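ABC transporter, substrate binding protein (Polyamine) (Agrobacterium tumefaciens, PDB 4EUO) binds gamma-aminobutyrate in the periplasm as the solute-binding protein of an ABC transporter, and probably passes it on for uptake. Local coordinates at residues N108-S113 and G211-T216; Q220-A225 and V290-N295. All blocks are in the same frame, centred on the assembly; numbering follows the deposited sequence.

Contact 1. Residues N108-S113 and G211-T216; sequences NVDSVS and GVKVET
The carbonyl oxygen of Lys213 is joined to the 108-113 turn by a water that makes three hydrogen bonds. That water donates to Lys213 O at 2.9 Å and to Asn108 OD1 at 2.7 Å, and accepts from the backbone N of Asp110, so it bridges two backbones that make no direct hydrogen bond. The Asn108 amide is fixed at its other end, its ND2 bonding to Ile189 O. The Lys213 side chain, fully extended with CG anti to the backbone N (chi1 -173°), crosses that of Asp110 at about a right angle. Its CE lies 3.8 Å from Val109 CG1, and both Asp110 carboxylate oxygens face its ammonium in a salt bridge of two weak hydrogen bonds, NZ being 3.3 Å from OD2 and 3.4 Å from OD1. Val109 turns its other methyl to Glu215, CG2 to OE2 3.6 Å. A short 3-10 segment, 109-111, follows Asn108, whose O accepts from both N and OG of Ser111, on one face of the carbonyl. This surface contact joins the loop leaving strand 96-107 to the entry of strand 215-229, just after Gly211 ends helix 201-209 in a Schellman motif; Val214 packs on that helix and on helix 182-190.

Contact 2. Residues Q220-A225 and V290-N295; sequences QNITAA and VNADMN
Thr223 and Asn291, paired in register, lie side by side and point the same way, and Asn291 ND2 donates to Thr223 OG1 at 2.8 Å. The bond is almost straight (176°), with the hydroxyl in the plane of the amide. Thr223 OG1 sits between its own backbone N and carbonyl carbon (chi1 65°), which brings it over to Asn291; a water links the same oxygen to Ala292 O. The backbones are tied as a parallel ladder: Val290 N to Asn221 O at 2.8 Å, Thr223 N to Val290 O at 2.8 Å, and Ala292 N to Thr223 O, more bent. Strand 289-291 thus edges strand 215-229 within the mixed sheet of this periplasmic binding protein fold. On the face opposite Thr223, Ile222 CG2 meets Ala292 CB at 3.8 Å. Farther along, Met294 bends at chi3 (-63°), its SD taking a weak hydrogen bond from Ala225 N at 3.5 Å and its CE resting 3.9 Å from Ala225 CB. Met294 opens helix 294-299, which Asp293 N-caps by bonding Tyr296 N through OD1. Beyond this shell, Leu148 of helix 142-149 packs on both Ile222 and Val290, while Asn221 is held by Trp218 O, Gln285 O, Ser102 and Gln289.

Strand 215-229 carries both contacts: contact 1 at its exposed start and contact 2 in its buried middle, their centres about 25 Å apart and with no touch between them beyond adjoining in sequence. Strand 96-107 accompanies it antiparallel, with backbone hydrogen bonding between Glu215 and Cys107 beside contact 1 and between Ala224 and Tyr101, a residue of the gamma-aminobutyrate pocket, beside contact 2. The side chain of Ala224 is about 7 Å from the bound ligand, and Asp226, the residue after 220-225, belongs to the pocket. The centre of contact 1 lies about 22 Å from the centre of the chain and that of contact 2 about 10 Å, the chain turning a corner at Gln220 between them.

Contact 1. Residues N108-S113 and G211-T216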
ATOM      1  N   ASN A 108      19.517   3.403   2.685  1.00 12.70           N
ATOM      2  CA  ASN A 108      20.659   3.293   1.763  1.00 11.83           C
ATOM      3  C   ASN A 108      21.883   3.228   2.718  1.00 14.45           C
ATOM      4  O   ASN A 108      22.487   4.250   3.105  1.00 13.57           O
ATOM      5  CB  ASN A 108      20.693   4.535   0.881  1.00 13.61           C
ATOM      6  CG  ASN A 108      21.847   4.571  -0.096  1.00 14.87           C
ATOM      7  OD1 ASN A 108      22.907   3.995   0.157  1.00 15.90           O
ATOM      8  ND2 ASN A 108      21.654   5.232  -1.215  1.00 13.60           N
ATOM      9  N   VAL A 109      22.165   2.011   3.156  1.00 14.03           N
ATOM     10  CA  VAL A 109      23.132   1.743   4.215  1.00 15.50           C
ATOM     11  C   VAL A 109      24.535   2.334   4.002  1.00 19.37           C
ATOM     12  O   VAL A 109      25.111   2.921   4.921  1.00 17.69           O
ATOM     13  CB  VAL A 109      23.147   0.229   4.575  1.00 19.15           C
ATOM     14  CG1 VAL A 109      23.519  -0.671   3.374  1.00 19.72           C
ATOM     15  CG2 VAL A 109      24.050  -0.046   5.776  1.00 19.36           C
ATOM     16  N   ASP A 110      25.033   2.249   2.775  1.00 18.07           N
ATOM     17  CA  ASP A 110      26.385   2.715   2.481  1.00 19.21           C
ATOM     18  C   ASP A 110      26.524   4.216   2.355  1.00 23.72           C
ATOM     19  O   ASP A 110      27.653   4.697   2.266  1.00 25.33           O
ATOM     20  CB  ASP A 110      26.946   1.974   1.255  1.00 22.05           C
ATOM     21  CG  ASP A 110      27.204   0.490   1.471  1.00 33.08           C
ATOM     22  OD1 ASP A 110      27.280   0.056   2.657  1.00 33.29           O
ATOM     23  OD2 ASP A 110      27.324  -0.237   0.468  1.00 38.20           O
ATOM     24  N   SER A 111      25.399   4.969   2.379  1.00 16.32           N
ATOM     25  CA  SER A 111      25.420   6.423   2.246  0.50 15.13           C
ATOM     26  C   SER A 111      25.304   7.163   3.571  1.00 18.49           C
ATOM     27  O   SER A 111      25.359   8.396   3.598  1.00 20.04           O
ATOM     28  CB  SER A 111      24.299   6.875   1.317  0.50 16.11           C
ATOM     29  OG  SER A 111      23.050   6.623   1.937  0.50 15.69           O
ATOM     30  N   VAL A 112      25.075   6.420   4.668  1.00 16.45           N
ATOM     31  CA  VAL A 112      24.887   7.038   5.966  1.00 16.14           C
ATOM     32  C   VAL A 112      25.818   6.417   7.001  1.00 16.85           C
ATOM     33  O   VAL A 112      26.222   5.259   6.853  1.00 16.16           O
ATOM     34  CB  VAL A 112      23.405   6.963   6.439  1.00 17.83           C
ATOM     35  CG1 VAL A 112      22.494   7.789   5.538  1.00 18.79           C
ATOM     36  CG2 VAL A 112      22.908   5.523   6.544  1.00 16.86           C
ATOM     37  N   SER A 113      26.044   7.140   8.098  1.00 17.75           N
ATOM     38  CA  SER A 113      26.858   6.620   9.187  1.00 18.45           C
ATOM     39  C   SER A 113      26.140   5.429   9.834  1.00 19.97           C
ATOM     40  O   SER A 113      26.759   4.408  10.121  1.00 19.57           O
ATOM     41  CB  SER A 113      27.095   7.708  10.225  1.00 22.57           C
ATOM     42  OG  SER A 113      27.817   7.119  11.291  1.00 28.10           O
ATOM     43  N   GLY A 211      19.478  -4.850  -8.098  1.00 13.48           N
ATOM     44  CA  GLY A 211      20.879  -4.749  -7.696  1.00 14.98           C
ATOM     45  C   GLY A 211      21.266  -3.663  -6.722  1.00 17.75           C
ATOM     46  O   GLY A 211      22.423  -3.601  -6.306  1.00 20.03           O
ATOM     47  N   VAL A 212      20.308  -2.843  -6.264  1.00 14.25           N
ATOM     48  CA  VAL A 212      20.589  -1.760  -5.341  1.00 13.81           C
ATOM     49  C   VAL A 212      20.717  -2.280  -3.892  1.00 17.94           C
ATOM     50  O   VAL A 212      19.887  -3.075  -3.442  1.00 17.86           O
ATOM     51  CB  VAL A 212      19.513  -0.654  -5.483  1.00 15.54           C
ATOM     52  CG1 VAL A 212      19.770   0.518  -4.554  1.00 16.31           C
ATOM     53  CG2 VAL A 212      19.432  -0.175  -6.929  1.00 14.78           C
ATOM     54  N   LYS A 213      21.774  -1.837  -3.193  1.00 17.83           N
ATOM     55  CA  LYS A 213      22.026  -2.268  -1.816  1.00 17.30           C
ATOM     56  C   LYS A 213      21.215  -1.420  -0.856  1.00 18.82           C
ATOM     57  O   LYS A 213      21.516  -0.260  -0.638  1.00 19.72           O
ATOM     58  CB  LYS A 213      23.525  -2.205  -1.485  1.00 19.63           C
ATOM     59  CG  LYS A 213      23.848  -2.812  -0.122  1.00 23.72           C
ATOM     60  CD  LYS A 213      25.344  -2.821   0.145  1.00 39.07           C
ATOM     61  CE  LYS A 213      25.659  -3.281   1.550  1.00 55.28           C
ATOM     62  NZ  LYS A 213      27.113  -3.193   1.847  1.00 64.80           N
ATOM     63  N   VAL A 214      20.191  -2.027  -0.285  1.00 17.24           N
ATOM     64  CA  VAL A 214      19.315  -1.371   0.690  1.00 16.37           C
ATOM     65  C   VAL A 214      19.120  -2.281   1.878  1.00 19.33           C
ATOM     66  O   VAL A 214      19.205  -3.506   1.753  1.00 22.76           O
ATOM     67  CB  VAL A 214      17.939  -0.931   0.102  1.00 20.74           C
ATOM     68  CG1 VAL A 214      18.083   0.257  -0.830  1.00 20.53           C
ATOM     69  CG2 VAL A 214      17.210  -2.079  -0.590  1.00 22.02           C
ATOM     70  N   GLU A 215      18.925  -1.686   3.050  1.00 13.66           N
ATOM     71  CA  GLU A 215      18.627  -2.415   4.268  1.00 14.35           C
ATOM     72  C   GLU A 215      17.191  -2.041   4.660  1.00 15.43           C
ATOM     73  O   GLU A 215      16.733  -0.908   4.408  1.00 14.87           O
ATOM     74  CB  GLU A 215      19.569  -1.923   5.367  1.00 17.01           C
ATOM     75  CG  GLU A 215      19.797  -2.857   6.530  1.00 30.15           C
ATOM     76  CD  GLU A 215      21.033  -2.425   7.286  1.00 29.65           C
ATOM     77  OE1 GLU A 215      20.891  -1.582   8.201  1.00 23.37           O
ATOM     78  OE2 GLU A 215      22.149  -2.845   6.903  1.00 27.40           O
ATOM     79  N   THR A 216      16.496  -2.987   5.286  1.00 12.12           N
ATOM     80  CA  THR A 216      15.145  -2.753   5.779  1.00 11.08           C
ATOM     81  C   THR A 216      15.104  -3.118   7.264  1.00 12.77           C
ATOM     82  O   THR A 216      15.506  -4.230   7.615  1.00 12.75           O
ATOM     83  CB  THR A 216      14.135  -3.633   5.032  1.00 13.26           C
ATOM     84  OG1 THR A 216      14.058  -3.194   3.674  1.00 14.60           O
ATOM     85  CG2 THR A 216      12.759  -3.559   5.623  1.00 14.79           C
TER
HETATM   86  O   HOH W   1      23.672   1.443   0.267  1.00 20.50           O

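Contact 2. Residues Q220-A225 and V290-N295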
ATOM      1  N   GLN A 220       8.683  -2.648  14.586  1.00  9.61           N
ATOM      2  CA  GLN A 220       7.369  -1.985  14.648  1.00  9.22           C
ATOM      3  C   GLN A 220       6.842  -1.688  13.224  1.00  9.79           C
ATOM      4  O   GLN A 220       6.188  -0.680  13.003  1.00  9.43           O
ATOM      5  CB  GLN A 220       7.339  -0.724  15.516  1.00  9.46           C
ATOM      6  CG  GLN A 220       7.724  -0.994  16.978  1.00 10.47           C
ATOM      7  CD  GLN A 220       7.715   0.310  17.717  1.00 11.44           C
ATOM      8  OE1 GLN A 220       8.395   1.268  17.376  1.00 11.35           O
ATOM      9  NE2 GLN A 220       6.871   0.402  18.740  1.00 13.21           N
ATOM     10  N   ASN A 221       7.130  -2.562  12.269  1.00  8.84           N
ATOM     11  CA  ASN A 221       6.641  -2.335  10.884  1.00  8.24           C
ATOM     12  C   ASN A 221       5.125  -2.187  10.951  1.00  8.91           C
ATOM     13  O   ASN A 221       4.474  -2.871  11.743  1.00  9.07           O
ATOM     14  CB  ASN A 221       7.095  -3.441   9.965  1.00  8.86           C
ATOM     15  CG  ASN A 221       6.453  -4.780  10.205  1.00  8.81           C
ATOM     16  OD1 ASN A 221       5.429  -5.122   9.592  1.00  9.24           O
ATOM     17  ND2 ASN A 221       7.096  -5.629  11.052  1.00 10.36           N
ATOM     18  N   ILE A 222       4.561  -1.300  10.118  1.00  8.72           N
ATOM     19  CA  ILE A 222       3.147  -0.963  10.198  1.00  7.57           C
ATOM     20  C   ILE A 222       2.430  -1.596   9.029  1.00  8.69           C
ATOM     21  O   ILE A 222       2.688  -1.233   7.867  1.00  8.47           O
ATOM     22  CB  ILE A 222       2.984   0.551  10.228  1.00  8.39           C
ATOM     23  CG1 ILE A 222       3.711   1.172  11.439  1.00  8.37           C
ATOM     24  CG2 ILE A 222       1.477   0.929  10.201  1.00 10.75           C
ATOM     25  CD1 ILE A 222       3.903   2.684  11.248  1.00  9.82           C
ATOM     26  N   THR A 223       1.513  -2.532   9.308  1.00  8.44           N
ATOM     27  CA  THR A 223       0.824  -3.241   8.231  1.00  8.28           C
ATOM     28  C   THR A 223      -0.436  -2.556   7.779  1.00  9.73           C
ATOM     29  O   THR A 223      -1.090  -1.814   8.531  1.00  9.07           O
ATOM     30  CB  THR A 223       0.436  -4.672   8.638  1.00 10.43           C
ATOM     31  OG1 THR A 223      -0.521  -4.613   9.694  1.00 11.62           O
ATOM     32  CG2 THR A 223       1.599  -5.464   9.101  1.00 11.07           C
ATOM     33  N   ALA A 224      -0.781  -2.805   6.514  1.00  8.02           N
ATOM     34  CA  ALA A 224      -2.007  -2.351   5.891  1.00  8.17           C
ATOM     35  C   ALA A 224      -2.233  -3.232   4.668  1.00  9.11           C
ATOM     36  O   ALA A 224      -1.446  -4.151   4.422  1.00  8.61           O
ATOM     37  CB  ALA A 224      -1.933  -0.863   5.523  1.00  9.73           C
ATOM     38  N   ALA A 225      -3.325  -3.000   3.928  1.00  8.56           N
ATOM     39  CA  ALA A 225      -3.552  -3.790   2.736  1.00  8.60           C
ATOM     40  C   ALA A 225      -4.137  -2.924   1.672  1.00  8.00           C
ATOM     41  O   ALA A 225      -4.851  -1.955   1.962  1.00  8.88           O
ATOM     42  CB  ALA A 225      -4.484  -4.978   3.018  1.00 10.94           C
ATOM     43  N   VAL A 290       3.095  -3.613  14.079  1.00 10.37           N
ATOM     44  CA  VAL A 290       1.929  -2.779  14.425  1.00  9.90           C
ATOM     45  C   VAL A 290       0.931  -2.918  13.281  1.00 11.33           C
ATOM     46  O   VAL A 290       1.329  -2.874  12.117  1.00 12.34           O
ATOM     47  CB  VAL A 290       2.411  -1.320  14.598  1.00 12.79           C
ATOM     48  CG1 VAL A 290       1.237  -0.370  14.831  1.00 13.84           C
ATOM     49  CG2 VAL A 290       3.414  -1.208  15.748  1.00 13.42           C
ATOM     50  N   ASN A 291      -0.355  -3.069  13.563  1.00 11.59           N
ATOM     51  CA  ASN A 291      -1.329  -3.211  12.511  1.00 11.02           C
ATOM     52  C   ASN A 291      -2.118  -1.932  12.374  1.00 11.67           C
ATOM     53  O   ASN A 291      -2.840  -1.568  13.297  1.00 12.18           O
ATOM     54  CB  ASN A 291      -2.247  -4.402  12.834  1.00 12.51           C
ATOM     55  CG  ASN A 291      -1.457  -5.670  13.067  1.00 23.79           C
ATOM     56  OD1 ASN A 291      -1.504  -6.264  14.152  1.00 27.25           O
ATOM     57  ND2 ASN A 291      -0.678  -6.097  12.091  1.00 16.00           N
ATOM     58  N   ALA A 292      -1.990  -1.219  11.253  1.00  9.85           N
ATOM     59  CA  ALA A 292      -2.802  -0.035  11.065  1.00  9.71           C
ATOM     60  C   ALA A 292      -4.256  -0.436  10.934  1.00 11.33           C
ATOM     61  O   ALA A 292      -4.585  -1.519  10.419  1.00 11.91           O
ATOM     62  CB  ALA A 292      -2.348   0.761   9.841  1.00 10.81           C
ATOM     63  N   ASP A 293      -5.130   0.444  11.407  1.00  9.97           N
ATOM     64  CA  ASP A 293      -6.569   0.143  11.389  1.00  9.81           C
ATOM     65  C   ASP A 293      -7.217   0.908  10.254  1.00 11.50           C
ATOM     66  O   ASP A 293      -7.506   2.110  10.352  1.00 10.50           O
ATOM     67  CB  ASP A 293      -7.197   0.519  12.732  1.00 11.42           C
ATOM     68  CG  ASP A 293      -8.642   0.089  12.863  1.00 13.17           C
ATOM     69  OD1 ASP A 293      -9.295  -0.136  11.828  1.00 11.69           O
ATOM     70  OD2 ASP A 293      -9.094  -0.083  14.015  1.00 14.90           O
ATOM     71  N   MET A 294      -7.390   0.216   9.146  1.00 10.17           N
ATOM     72  CA  MET A 294      -7.960   0.863   7.964  1.00  9.77           C
ATOM     73  C   MET A 294      -9.420   1.151   8.093  1.00 11.65           C
ATOM     74  O   MET A 294      -9.908   2.068   7.434  1.00 11.01           O
ATOM     75  CB  MET A 294      -7.690   0.043   6.711  1.00 11.81           C
ATOM     76  CG  MET A 294      -6.174  -0.130   6.427  1.00 13.03           C
ATOM     77  SD  MET A 294      -5.901  -0.881   4.828  1.00 11.91           S
ATOM     78  CE  MET A 294      -6.662  -2.470   5.012  1.00 13.00           C
ATOM     79  N   ASN A 295     -10.132   0.401   8.958  1.00 10.65           N
ATOM     80  CA  ASN A 295     -11.547   0.685   9.173  1.00 11.40           C
ATOM     81  C   ASN A 295     -11.707   1.977   9.980  1.00 12.46           C
ATOM     82  O   ASN A 295     -12.567   2.805   9.676  1.00 12.53           O
ATOM     83  CB  ASN A 295     -12.202  -0.490   9.856  1.00 14.85           C
ATOM     84  CG  ASN A 295     -12.337  -1.661   8.919  1.00 35.89           C
ATOM     85  OD1 ASN A 295     -12.056  -2.809   9.282  1.00 42.55           O
ATOM     86  ND2 ASN A 295     -12.737  -1.389   7.679  1.00 23.99           N
TER
HETATM   87  O   HOH W   2      -3.196  -3.813   9.390  1.00 18.85           O